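Local coordinates for reducing-end xylose-releasing exo-oligoxylanase Rex8A (Paenibacillus barcinonensis, PDB 6SUD), which hydrolyses xylooligosaccharides, linear or branched, as an exo-oligoxylanase of glycoside hydrolase family 8, releasing xylose from their reducing ends during xylan breakdown, at residues Q288-I293 and A330-A335; R292-F297 and D342-R347; G104-Y109 and I187-F192; P179-I184 and A244-T249; W144-G147 and D152-A155. The protein carries 1 engineered substitution. All blocks are in the same frame, centred on the assembly; numbering follows the deposited sequence.

Interaction 1 of 5, residues Q288-I293 and A330-A335; sequences QQSNRI and AMASLA
S290 of helix 285-297 meets A332 and A335 at the C-terminal end of helix 322-331 in a buried, close backbone contact between small residues, away from the xylose-binding pocket. It belongs to the helical body of the family 8 glycoside hydrolase, built on an (alpha/alpha)6 barrel. A332-L334 form a 3-10 segment, and the CA atoms of S290 and A332 are 5.2 Å apart. Such a close approach is consistent with the small side chains of serine and alanine. The CB of S290 lies 3.5 Å from the carbonyl O of A332, while the two CB atoms, S290 CB and A332 CB, are 4.0 Å apart. One turn of 3-10 helix further on, the methyl of A335 sits 3.3 Å from S290 OG. That hydroxyl stands beside its own backbone N and opposite its carbonyl carbon (chi1 -57°), where it hydrogen-bonds back to the carbonyl O of Q286 in the preceding turn. The CG2 branch of I293 reaches the A332 methyl at 4.5 Å, a looser apolar touch. I293 also packs on A270 of helix 268-280, and the side chain of A335 rests on W277 of that same helix. Beside the interface, N291 ND2 hydrogen-bonds to D337 OD1, tying helix 285-297 to the loop after the 3-10 segment. The chemistry is therefore divided: the serine hydroxyl is satisfied within its own helix, and what S290 offers across the interface is mainly its small size and van der Waals contact.

Interaction 2 of 5, residues R292-F297 and D342-R347; sequences RIQAFF and DSFVKR
Q294 lies along the F344 ring, and its side chain can be followed atom by atom past that aromatic group. Q294 CB begins 3.8 Å from F344 CE2. Q294 CG stands beside the backbone N (chi1 -81°), which carries it to 3.8 Å from F344 CD2; the chain then continues extended, so that CD remains close to the same ring carbon. At the tip, Q294 NE2 comes 3.9 Å from F344 CB. Glutamine and phenylalanine thus run past one another in opposite directions, with amide and ring planes only 15° apart. The NE2 end is held by a hydrogen bond to N329 O and probably by another to S333 OG, which give the buried amide nitrogen two polar partners and should fix the rotation of the flat group. On the backbone side, Q294 O approaches the ring at its edge, 3.4 Å from F344 CE2. One turn later F297 completes the contact: its CB is 3.9 Å from F344 CZ, while its own ring leads off toward Y305, which it meets edge-to-face. The phenylalanine of helix 341-349 is thereby bordered by successive turns of helix 285-297. Helix 322-331 joins them through N329, which the side chains of I293, F297 and F344 touch, so the contact unites three helices in the interior of this region.

Interaction 3 of 5, residues G104-Y109 and I187-F192; sequences GRYKDY and IPELPF
Both backbones here are irregular, with a type I turn at G104-K107 running into a type II turn at Y106-Y109, and another type I turn at I187-L190 facing them. This is a loop-to-loop contact on the family 8 glycosidase fold: one loop follows helix 85-99, the other precedes helix 200-209. Its centre is the hydrogen bond from Y106 OH to E189 OE2, 2.7 Å long. The acceptor is met on the syn side of the carboxylate, 23° out of its plane, and lies at the edge of the tyrosine ring. Ring and carboxylate planes stand 85° apart, almost perpendicular. E189 achieves this by bending sharply at chi2 (91°), which swings the carboxylate across the end of the phenol. The aliphatic part of R105 covers one face of the Y106 ring, its CG centred over it, and the guanidinium group continues toward the acid without forming a direct salt bridge. Instead a water in the guanidinium plane accepts from R105 NH1 and lies 2.7 Å from E189 OE2, bridging two charged atoms, R105 NH1 and E189 OE2, that stay 4.8 Å apart. Deeper in, Y109 and P188 slide past each other, with Y109 CE2 4.1 Å from P188 CG. The Y109 hydroxyl is engaged beyond the contact by D174 O, and the Y109 side chain also packs against A163 and Q167 of helix 153-170. A second water closes a small ring of polar atoms, donating one hydrogen to Y106 OH at 2.9 Å and the other to E189 OE1 at 2.7 Å.

Interaction 4 of 5, residues P179-I184 and A244-T249; sequences PSNRLI and ANYDGT
The polar-aromatic part of this contact is made by N181, whose amide nitrogen stands over one face of the Y246 ring. ND2 lies 3.2 Å above the ring plane, displaced from the centre toward the rim, and its nearest ring atom is Y246 CG at 3.3 Å. The amide and ring planes are 74° apart, so the amide meets the aromatic face steeply instead of stacking on it. N181 CG lies between its backbone N and carbonyl carbon (chi1 57°), an arrangement that also turns the other end of the amide back to its own chain. There OD1 accepts a hydrogen bond from L183 N at 3.0 Å, with the donor tilted 33° from the carbonyl plane. This Asx turn spans R182, fixing the rotation of the amide, and leads the hairpin of strands 177-178 and 183-184 into its second strand. Apolar contact comes from L183, which slides alongside the tyrosine: its CD1 methyl is 4.2 Å from Y246 CD1 and 3.9 Å from Y246 O. The same leucine packs on A224 and Y228 of helix 215-232. The facing loop is held by hydrogen bonds of its own. N245-G248 forms a type I turn, and D247 OD1 accepts from T249 N at 3.0 Å in a second Asx turn. N245 ND2 is bonded to T249 OG1 in the plane of its amide, an almost straight bond of 3.1 Å.

Interaction 5 of 5, residues W144-G147 and D152-A155; sequences WGDG and DYQA
The carboxylate of D146 faces the first turn of helix 153-170, while the ring of Y153 extends back along the loop that bears this aspartate. The two side chains thus run in nearly opposite directions, one from loop to helix and one from helix to loop. D146 CG sits beside its own backbone N (chi1 -77°), which turns both oxygens toward the helix start. Q154 N donates to D146 OD2 at 3.0 Å, on the syn side and 26° out of the carboxylate plane. The same N-H also makes a weak bond to D146 OD1 at 3.3 Å, giving a lopsided, bifurcated arrangement. D146 thus supplies from the preceding loop an acceptor for a first-turn amide, although D152 occupies the N-cap position; the side chain of D152 instead uses OD1 to bond Q156 NE2. A negative charge at a helix N-terminus should be electrostatically favourable, and D146 OD1 is additionally bonded to S141 OG. The Y153 ring runs the other way and presents its edge to the loop backbone, with G145 O near the ring plane and 3.4 Å from Y153 CE2. W144 approaches obliquely, its CE3 4.4 Å from Y153 CE2. Beyond this pair, W144 NE1 bonds D83 OD1, and Y153 OH bonds both D89 OD1 and K85 NZ. G145, the first residue after helix 127-144, has a positive phi of 84°, and the chain turns there toward helix 153-170. The contact joins these two successive helices, with Y153 lying against L137 and A140 of the first and its hydroxyl reaching residues of helix 85-99.

Along the chain, interaction 5 comes within the span between the two segments of interaction 3, whose second segment lies between those of interaction 4; interactions 1 and 2 follow later. The last two share helix 285-297, with centres about 8 Å apart, and meet directly where S333 packs against V345. Interactions 3 and 4 also touch, with centres about 16 Å apart, through packing of P191 and F192 against Y246 and A244. Interaction 5 stands alone, about 26 Å from interaction 3 between centres. Interactions 1 and 3 lie on opposite sides of the chain's centre, about 33 Å apart between centres, so helix packing and loop contacts lie in separate regions of the same catalytic domain.

Interaction 1 of 5, residues Q288-I293 and A330-A335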
# COMPACT_ATOMS: atom_id res chain seq x y z
N GLN A 288 20.52 0.50 0.21
CA GLN A 288 21.12 0.72 1.55
C GLN A 288 20.00 0.83 2.59
O GLN A 288 20.14 0.20 3.64
CB GLN A 288 22.11 1.89 1.50
CG GLN A 288 23.26 1.68 0.51
CD GLN A 288 23.96 0.34 0.61
OE1 GLN A 288 24.07 -0.25 1.69
NE2 GLN A 288 24.41 -0.18 -0.51
N GLN A 289 18.92 1.56 2.30
CA GLN A 289 17.73 1.69 3.18
C GLN A 289 17.19 0.29 3.48
O GLN A 289 16.95 -0.01 4.65
CB GLN A 289 16.64 2.55 2.53
CG GLN A 289 15.28 2.41 3.19
CD GLN A 289 15.25 2.84 4.63
OE1 GLN A 289 16.10 3.59 5.10
NE2 GLN A 289 14.26 2.33 5.37
N SER A 290 17.02 -0.55 2.46
CA SER A 290 16.55 -1.95 2.64
C SER A 290 17.53 -2.74 3.53
O SER A 290 17.06 -3.43 4.44
CB SER A 290 16.30 -2.59 1.31
OG SER A 290 15.36 -1.81 0.56
N ASN A 291 18.83 -2.67 3.28
CA ASN A 291 19.86 -3.36 4.10
C ASN A 291 19.76 -2.92 5.58
O ASN A 291 19.93 -3.77 6.48
CB ASN A 291 21.27 -3.11 3.56
CG ASN A 291 21.53 -3.74 2.21
OD1 ASN A 291 20.85 -4.67 1.81
ND2 ASN A 291 22.53 -3.26 1.50
N ARG A 292 19.54 -1.62 5.82
CA ARG A 292 19.55 -1.01 7.17
C ARG A 292 18.38 -1.54 7.98
O ARG A 292 18.62 -2.03 9.11
CB ARG A 292 19.44 0.51 7.16
CG ARG A 292 20.73 1.18 6.75
CD ARG A 292 20.80 2.67 6.97
NE ARG A 292 22.02 3.09 6.29
CZ ARG A 292 22.10 3.93 5.25
NH1 ARG A 292 21.02 4.51 4.76
NH2 ARG A 292 23.29 4.21 4.74
N ILE A 293 17.18 -1.46 7.42
CA ILE A 293 15.99 -1.91 8.21
C ILE A 293 16.11 -3.41 8.45
O ILE A 293 15.79 -3.83 9.56
CB ILE A 293 14.65 -1.47 7.58
CG1 ILE A 293 13.57 -1.43 8.67
CG2 ILE A 293 14.28 -2.32 6.38
CD1 ILE A 293 12.21 -0.95 8.20
N ALA A 330 10.60 -8.59 5.03
CA ALA A 330 10.92 -9.63 4.03
C ALA A 330 10.81 -9.01 2.63
O ALA A 330 11.66 -9.30 1.78
CB ALA A 330 10.02 -10.82 4.21
N MET A 331 9.84 -8.14 2.40
CA MET A 331 9.60 -7.54 1.06
C MET A 331 10.79 -6.64 0.68
O MET A 331 11.04 -6.49 -0.53
CB MET A 331 8.29 -6.76 1.03
CG MET A 331 7.93 -6.27 -0.36
SD MET A 331 6.17 -6.08 -0.62
CE MET A 331 6.19 -5.15 -2.15
N ALA A 332 11.53 -6.14 1.68
CA ALA A 332 12.75 -5.32 1.49
C ALA A 332 13.84 -6.14 0.77
O ALA A 332 14.79 -5.52 0.28
CB ALA A 332 13.27 -4.81 2.81
N SER A 333 13.69 -7.47 0.71
CA SER A 333 14.64 -8.37 -0.01
C SER A 333 14.59 -8.15 -1.53
O SER A 333 15.57 -8.57 -2.19
CB SER A 333 14.43 -9.79 0.38
OG SER A 333 14.85 -9.98 1.73
N LEU A 334 13.54 -7.53 -2.08
CA LEU A 334 13.57 -7.11 -3.51
C LEU A 334 14.75 -6.15 -3.75
O LEU A 334 15.22 -6.12 -4.90
CB LEU A 334 12.25 -6.45 -3.93
CG LEU A 334 11.08 -7.39 -4.20
CD1 LEU A 334 9.78 -6.61 -4.37
CD2 LEU A 334 11.35 -8.26 -5.41
N ALA A 335 15.18 -5.40 -2.74
CA ALA A 335 16.23 -4.35 -2.91
C ALA A 335 17.49 -4.68 -2.11
O ALA A 335 18.58 -4.38 -2.60
CB ALA A 335 15.67 -3.01 -2.52

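Interaction 2 of 5, residues R292-F297 and D342-R347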
# COMPACT_ATOMS: atom_id res chain seq x y z
N ARG A 292 19.54 -1.62 5.82
CA ARG A 292 19.55 -1.01 7.17
C ARG A 292 18.38 -1.54 7.98
O ARG A 292 18.62 -2.03 9.11
CB ARG A 292 19.44 0.51 7.16
CG ARG A 292 20.73 1.18 6.75
CD ARG A 292 20.80 2.67 6.97
NE ARG A 292 22.02 3.09 6.29
CZ ARG A 292 22.10 3.93 5.25
NH1 ARG A 292 21.02 4.51 4.76
NH2 ARG A 292 23.29 4.21 4.74
N ILE A 293 17.18 -1.46 7.42
CA ILE A 293 15.99 -1.91 8.21
C ILE A 293 16.11 -3.41 8.45
O ILE A 293 15.79 -3.83 9.56
CB ILE A 293 14.65 -1.47 7.58
CG1 ILE A 293 13.57 -1.43 8.67
CG2 ILE A 293 14.28 -2.32 6.38
CD1 ILE A 293 12.21 -0.95 8.20
N GLN A 294 16.61 -4.20 7.48
CA GLN A 294 16.77 -5.67 7.70
C GLN A 294 17.83 -5.92 8.77
O GLN A 294 17.62 -6.78 9.61
CB GLN A 294 17.10 -6.40 6.40
CG GLN A 294 15.86 -6.66 5.56
CD GLN A 294 16.14 -7.57 4.39
OE1 GLN A 294 17.29 -7.82 4.01
NE2 GLN A 294 15.07 -8.10 3.82
N ALA A 295 18.96 -5.21 8.72
CA ALA A 295 20.00 -5.26 9.77
C ALA A 295 19.37 -4.93 11.13
O ALA A 295 19.67 -5.66 12.10
CB ALA A 295 21.13 -4.33 9.42
N PHE A 296 18.52 -3.89 11.20
CA PHE A 296 17.89 -3.46 12.48
C PHE A 296 17.10 -4.62 13.08
O PHE A 296 17.21 -4.81 14.29
CB PHE A 296 16.99 -2.23 12.34
CG PHE A 296 16.43 -1.78 13.67
CD1 PHE A 296 17.19 -1.03 14.57
CD2 PHE A 296 15.16 -2.15 14.04
CE1 PHE A 296 16.66 -0.67 15.80
CE2 PHE A 296 14.64 -1.82 15.29
CZ PHE A 296 15.39 -1.05 16.15
N PHE A 297 16.38 -5.41 12.28
CA PHE A 297 15.47 -6.48 12.77
C PHE A 297 16.12 -7.86 12.68
O PHE A 297 15.43 -8.85 13.00
CB PHE A 297 14.13 -6.43 12.04
CG PHE A 297 13.29 -5.27 12.50
CD1 PHE A 297 12.79 -5.22 13.79
CD2 PHE A 297 13.08 -4.18 11.66
CE1 PHE A 297 12.04 -4.14 14.22
CE2 PHE A 297 12.34 -3.09 12.11
CZ PHE A 297 11.83 -3.07 13.38
N ASP A 342 18.32 -13.16 2.53
CA ASP A 342 17.94 -14.57 2.25
C ASP A 342 17.19 -15.11 3.47
O ASP A 342 16.16 -15.79 3.30
CB ASP A 342 19.15 -15.39 1.81
CG ASP A 342 19.68 -15.08 0.43
OD1 ASP A 342 19.00 -14.35 -0.31
OD2 ASP A 342 20.78 -15.59 0.09
N SER A 343 17.64 -14.78 4.69
CA SER A 343 17.00 -15.31 5.91
C SER A 343 15.61 -14.71 6.13
O SER A 343 14.75 -15.45 6.61
CB SER A 343 17.90 -15.22 7.11
OG SER A 343 18.45 -13.94 7.22
N PHE A 344 15.33 -13.45 5.75
CA PHE A 344 13.97 -12.87 5.91
C PHE A 344 12.98 -13.53 4.93
O PHE A 344 11.79 -13.66 5.27
CB PHE A 344 13.94 -11.36 5.67
CG PHE A 344 14.16 -10.56 6.92
CD1 PHE A 344 13.13 -10.36 7.83
CD2 PHE A 344 15.40 -10.02 7.20
CE1 PHE A 344 13.34 -9.63 8.99
CE2 PHE A 344 15.61 -9.28 8.36
CZ PHE A 344 14.58 -9.09 9.25
N VAL A 345 13.47 -13.86 3.74
CA VAL A 345 12.66 -14.56 2.69
C VAL A 345 12.25 -15.92 3.26
O VAL A 345 11.07 -16.29 3.12
CB VAL A 345 13.45 -14.72 1.38
CG1 VAL A 345 12.74 -15.65 0.40
CG2 VAL A 345 13.73 -13.39 0.70
N LYS A 346 13.20 -16.64 3.86
CA LYS A 346 12.94 -17.98 4.44
C LYS A 346 12.01 -17.85 5.65
O LYS A 346 11.08 -18.67 5.77
CB LYS A 346 14.25 -18.66 4.84
CG LYS A 346 14.10 -20.02 5.51
CD LYS A 346 15.43 -20.62 5.93
CE LYS A 346 15.66 -22.01 5.37
NZ LYS A 346 15.07 -23.06 6.24
N ARG A 347 12.26 -16.86 6.52
CA ARG A 347 11.44 -16.66 7.74
C ARG A 347 9.99 -16.41 7.31
O ARG A 347 9.08 -16.95 7.94
CB ARG A 347 11.99 -15.49 8.57
CG ARG A 347 11.14 -15.11 9.77
CD ARG A 347 11.16 -16.18 10.84
NE ARG A 347 10.74 -15.70 12.15
CZ ARG A 347 9.47 -15.63 12.58
NH1 ARG A 347 8.46 -15.99 11.79
NH2 ARG A 347 9.22 -15.17 13.79

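Interaction 3 of 5, residues G104-Y109 and I187-F192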
# COMPACT_ATOMS: atom_id res chain seq x y z
N GLY A 104 -19.83 18.09 -3.00
CA GLY A 104 -19.31 18.80 -1.82
C GLY A 104 -17.80 18.83 -1.82
O GLY A 104 -17.20 18.54 -2.87
N ARG A 105 -17.20 19.15 -0.67
CA ARG A 105 -15.75 19.45 -0.57
C ARG A 105 -14.91 18.20 -0.88
O ARG A 105 -13.74 18.39 -1.25
CB ARG A 105 -15.38 20.05 0.80
CG ARG A 105 -15.50 19.10 1.98
CD ARG A 105 -14.82 19.68 3.21
NE ARG A 105 -15.30 21.03 3.51
CZ ARG A 105 -14.62 22.17 3.34
NH1 ARG A 105 -13.37 22.16 2.89
NH2 ARG A 105 -15.20 23.32 3.64
N TYR A 106 -15.50 17.00 -0.78
CA TYR A 106 -14.77 15.71 -0.98
C TYR A 106 -15.24 14.98 -2.25
O TYR A 106 -14.98 13.78 -2.40
CB TYR A 106 -14.95 14.81 0.25
CG TYR A 106 -14.44 15.36 1.55
CD1 TYR A 106 -13.18 15.94 1.64
CD2 TYR A 106 -15.19 15.28 2.71
CE1 TYR A 106 -12.70 16.45 2.84
CE2 TYR A 106 -14.73 15.78 3.92
CZ TYR A 106 -13.48 16.37 3.99
OH TYR A 106 -13.01 16.86 5.17
N LYS A 107 -15.89 15.70 -3.18
CA LYS A 107 -16.43 15.13 -4.44
C LYS A 107 -15.38 14.25 -5.11
O LYS A 107 -14.26 14.75 -5.35
CB LYS A 107 -16.83 16.27 -5.38
CG LYS A 107 -17.54 15.83 -6.66
CD LYS A 107 -18.11 16.99 -7.45
CE LYS A 107 -17.08 17.69 -8.31
NZ LYS A 107 -16.84 16.96 -9.58
N ASP A 108 -15.72 12.99 -5.41
CA ASP A 108 -14.89 12.02 -6.18
C ASP A 108 -13.87 11.34 -5.26
O ASP A 108 -13.31 10.32 -5.68
CB ASP A 108 -14.22 12.66 -7.40
CG ASP A 108 -15.19 13.28 -8.39
OD1 ASP A 108 -16.37 12.89 -8.39
OD2 ASP A 108 -14.75 14.16 -9.17
N TYR A 109 -13.61 11.89 -4.07
CA TYR A 109 -12.88 11.17 -2.98
C TYR A 109 -13.79 10.10 -2.36
O TYR A 109 -15.02 10.08 -2.62
CB TYR A 109 -12.42 12.13 -1.88
CG TYR A 109 -11.39 13.18 -2.25
CD1 TYR A 109 -10.56 13.06 -3.35
CD2 TYR A 109 -11.21 14.27 -1.42
CE1 TYR A 109 -9.60 14.01 -3.63
CE2 TYR A 109 -10.25 15.24 -1.69
CZ TYR A 109 -9.44 15.10 -2.80
OH TYR A 109 -8.49 16.05 -3.06
N ILE A 187 -3.93 14.16 5.32
CA ILE A 187 -5.34 14.44 4.87
C ILE A 187 -5.31 15.76 4.11
O ILE A 187 -4.37 16.51 4.24
CB ILE A 187 -6.34 14.44 6.04
CG1 ILE A 187 -6.05 15.52 7.09
CG2 ILE A 187 -6.44 13.05 6.66
CD1 ILE A 187 -7.11 15.65 8.17
N PRO A 188 -6.32 16.05 3.27
CA PRO A 188 -6.29 17.26 2.43
C PRO A 188 -6.06 18.58 3.18
O PRO A 188 -5.46 19.49 2.62
CB PRO A 188 -7.67 17.24 1.75
CG PRO A 188 -8.06 15.78 1.72
CD PRO A 188 -7.50 15.21 3.00
N GLU A 189 -6.55 18.68 4.43
CA GLU A 189 -6.61 19.96 5.19
C GLU A 189 -5.29 20.25 5.92
O GLU A 189 -5.07 21.44 6.24
CB GLU A 189 -7.76 19.94 6.20
CG GLU A 189 -9.14 19.91 5.56
CD GLU A 189 -9.74 18.54 5.30
OE1 GLU A 189 -9.03 17.52 5.51
OE2 GLU A 189 -10.92 18.50 4.88
N LEU A 190 -4.44 19.25 6.20
CA LEU A 190 -3.30 19.42 7.14
C LEU A 190 -1.96 19.46 6.41
O LEU A 190 -1.73 18.69 5.47
CB LEU A 190 -3.35 18.31 8.20
CG LEU A 190 -4.59 18.33 9.10
CD1 LEU A 190 -4.53 17.23 10.15
CD2 LEU A 190 -4.76 19.69 9.77
N PRO A 191 -1.03 20.37 6.80
CA PRO A 191 0.25 20.54 6.12
C PRO A 191 1.36 19.63 6.67
O PRO A 191 2.37 20.09 7.14
CB PRO A 191 0.57 22.01 6.42
CG PRO A 191 0.05 22.21 7.82
CD PRO A 191 -1.18 21.32 7.91
N PHE A 192 1.11 18.33 6.66
CA PHE A 192 2.18 17.33 6.91
C PHE A 192 1.81 16.07 6.16
O PHE A 192 0.73 16.02 5.52
CB PHE A 192 2.40 17.08 8.40
CG PHE A 192 1.22 16.52 9.16
CD1 PHE A 192 1.00 15.15 9.22
CD2 PHE A 192 0.37 17.36 9.85
CE1 PHE A 192 -0.06 14.63 9.94
CE2 PHE A 192 -0.70 16.84 10.58
CZ PHE A 192 -0.91 15.48 10.63
O HOH W 1 -11.24 19.92 2.56
O HOH W 2 -10.57 15.34 5.68

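Interaction 4 of 5, residues P179-I184 and A244-T249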
# COMPACT_ATOMS: atom_id res chain seq x y z
N PRO A 179 0.77 21.38 -3.87
CA PRO A 179 1.31 21.78 -5.17
C PRO A 179 2.74 22.33 -5.08
O PRO A 179 3.48 22.14 -6.02
CB PRO A 179 0.34 22.87 -5.65
CG PRO A 179 -0.93 22.61 -4.87
CD PRO A 179 -0.44 22.14 -3.51
N SER A 180 3.10 22.99 -3.97
CA SER A 180 4.40 23.68 -3.79
C SER A 180 5.57 22.68 -3.74
O SER A 180 6.65 23.04 -4.23
CB SER A 180 4.39 24.59 -2.58
OG SER A 180 4.33 23.86 -1.36
N ASN A 181 5.39 21.48 -3.16
CA ASN A 181 6.50 20.50 -2.98
C ASN A 181 6.19 19.16 -3.66
O ASN A 181 7.06 18.27 -3.58
CB ASN A 181 6.84 20.32 -1.50
CG ASN A 181 5.64 19.88 -0.69
OD1 ASN A 181 4.72 19.27 -1.23
ND2 ASN A 181 5.61 20.24 0.59
N ARG A 182 5.02 19.00 -4.28
CA ARG A 182 4.59 17.78 -5.04
C ARG A 182 4.50 16.55 -4.12
O ARG A 182 4.63 15.42 -4.64
CB ARG A 182 5.54 17.44 -6.20
CG ARG A 182 6.11 18.61 -6.99
CD ARG A 182 5.08 19.54 -7.60
NE ARG A 182 5.56 20.26 -8.77
CZ ARG A 182 6.33 21.36 -8.76
NH1 ARG A 182 6.74 21.89 -7.62
NH2 ARG A 182 6.69 21.92 -9.91
N LEU A 183 4.23 16.75 -2.83
CA LEU A 183 4.19 15.65 -1.82
C LEU A 183 2.75 15.33 -1.43
O LEU A 183 1.96 16.28 -1.21
CB LEU A 183 5.00 16.04 -0.59
CG LEU A 183 6.49 16.26 -0.82
CD1 LEU A 183 7.17 16.56 0.51
CD2 LEU A 183 7.14 15.07 -1.52
N ILE A 184 2.44 14.04 -1.31
CA ILE A 184 1.11 13.58 -0.81
C ILE A 184 0.97 14.00 0.66
O ILE A 184 1.97 13.99 1.40
CB ILE A 184 0.92 12.07 -1.02
CG1 ILE A 184 -0.53 11.67 -0.82
CG2 ILE A 184 1.89 11.26 -0.16
CD1 ILE A 184 -0.84 10.23 -1.20
N ALA A 244 5.04 12.51 9.31
CA ALA A 244 6.27 13.32 9.14
C ALA A 244 5.91 14.67 8.54
O ALA A 244 4.99 14.74 7.73
CB ALA A 244 7.24 12.58 8.27
N ASN A 245 6.66 15.70 8.96
CA ASN A 245 6.67 17.04 8.32
C ASN A 245 7.16 16.92 6.88
O ASN A 245 7.77 15.89 6.51
CB ASN A 245 7.54 17.99 9.14
CG ASN A 245 6.99 18.21 10.53
OD1 ASN A 245 5.81 18.47 10.68
ND2 ASN A 245 7.84 18.10 11.54
N TYR A 246 6.95 17.98 6.08
CA TYR A 246 7.38 18.04 4.66
C TYR A 246 8.90 17.93 4.58
O TYR A 246 9.39 17.54 3.51
CB TYR A 246 6.86 19.32 4.00
CG TYR A 246 5.37 19.36 3.75
CD1 TYR A 246 4.66 18.22 3.41
CD2 TYR A 246 4.67 20.56 3.80
CE1 TYR A 246 3.29 18.26 3.16
CE2 TYR A 246 3.31 20.62 3.54
CZ TYR A 246 2.61 19.46 3.23
OH TYR A 246 1.27 19.52 2.96
N ASP A 247 9.62 18.26 5.67
CA ASP A 247 11.11 18.22 5.74
C ASP A 247 11.59 16.83 6.19
O ASP A 247 12.82 16.63 6.25
CB ASP A 247 11.65 19.34 6.63
CG ASP A 247 11.44 19.18 8.13
OD1 ASP A 247 10.91 18.13 8.56
OD2 ASP A 247 11.83 20.11 8.88
N GLY A 248 10.69 15.89 6.49
CA GLY A 248 11.04 14.49 6.79
C GLY A 248 11.09 14.20 8.29
O GLY A 248 11.02 13.01 8.65
N THR A 249 11.20 15.22 9.14
CA THR A 249 11.20 15.05 10.63
C THR A 249 9.83 14.59 11.11
O THR A 249 8.80 14.90 10.49
CB THR A 249 11.62 16.32 11.38
OG1 THR A 249 10.83 17.42 10.93
CG2 THR A 249 13.09 16.64 11.25

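Interaction 5 of 5, residues W144-G147 and D152-A155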
# COMPACT_ATOMS: atom_id res chain seq x y z
N TRP A 144 -7.96 -6.11 -18.48
CA TRP A 144 -9.32 -6.63 -18.82
C TRP A 144 -10.08 -5.73 -19.81
O TRP A 144 -11.08 -6.20 -20.40
CB TRP A 144 -10.13 -6.76 -17.54
CG TRP A 144 -9.49 -7.64 -16.52
CD1 TRP A 144 -8.79 -8.79 -16.72
CD2 TRP A 144 -9.54 -7.44 -15.10
NE1 TRP A 144 -8.39 -9.31 -15.52
CE2 TRP A 144 -8.86 -8.53 -14.51
CE3 TRP A 144 -10.11 -6.47 -14.27
CZ2 TRP A 144 -8.71 -8.65 -13.13
CZ3 TRP A 144 -9.96 -6.59 -12.91
CH2 TRP A 144 -9.27 -7.67 -12.34
N GLY A 145 -9.67 -4.47 -19.94
CA GLY A 145 -10.37 -3.50 -20.80
C GLY A 145 -11.55 -2.86 -20.10
O GLY A 145 -12.11 -3.47 -19.17
N ASP A 146 -11.93 -1.66 -20.53
CA ASP A 146 -13.02 -0.89 -19.86
C ASP A 146 -14.36 -1.47 -20.27
O ASP A 146 -14.50 -1.91 -21.43
CB ASP A 146 -12.95 0.61 -20.15
CG ASP A 146 -11.88 1.35 -19.37
OD1 ASP A 146 -10.89 0.71 -18.99
OD2 ASP A 146 -12.05 2.56 -19.14
N GLY A 147 -15.30 -1.46 -19.34
CA GLY A 147 -16.71 -1.82 -19.57
C GLY A 147 -17.60 -0.60 -19.35
O GLY A 147 -17.11 0.52 -19.20
N ASP A 152 -15.94 1.28 -16.24
CA ASP A 152 -15.08 2.05 -17.18
C ASP A 152 -13.81 2.46 -16.41
O ASP A 152 -13.64 3.65 -16.11
CB ASP A 152 -15.82 3.25 -17.78
CG ASP A 152 -16.45 4.20 -16.78
OD1 ASP A 152 -16.97 3.72 -15.77
OD2 ASP A 152 -16.44 5.43 -17.03
N TYR A 153 -12.94 1.48 -16.13
CA TYR A 153 -11.85 1.57 -15.12
C TYR A 153 -10.91 2.75 -15.38
O TYR A 153 -10.61 3.49 -14.41
CB TYR A 153 -11.03 0.28 -15.12
CG TYR A 153 -11.83 -0.98 -14.96
CD1 TYR A 153 -12.55 -1.23 -13.80
CD2 TYR A 153 -11.84 -1.94 -15.95
CE1 TYR A 153 -13.27 -2.41 -13.64
CE2 TYR A 153 -12.55 -3.12 -15.81
CZ TYR A 153 -13.27 -3.36 -14.65
OH TYR A 153 -13.97 -4.52 -14.50
N GLN A 154 -10.45 2.94 -16.62
CA GLN A 154 -9.46 4.01 -16.94
C GLN A 154 -10.07 5.37 -16.61
O GLN A 154 -9.38 6.16 -15.94
CB GLN A 154 -9.01 3.98 -18.40
CG GLN A 154 -7.84 4.91 -18.69
CD GLN A 154 -7.55 5.03 -20.16
OE1 GLN A 154 -6.60 4.44 -20.68
NE2 GLN A 154 -8.37 5.79 -20.87
N ALA A 155 -11.30 5.64 -17.04
CA ALA A 155 -11.96 6.96 -16.80
C ALA A 155 -12.21 7.14 -15.30
O ALA A 155 -12.09 8.29 -14.79
CB ALA A 155 -13.22 7.08 -17.61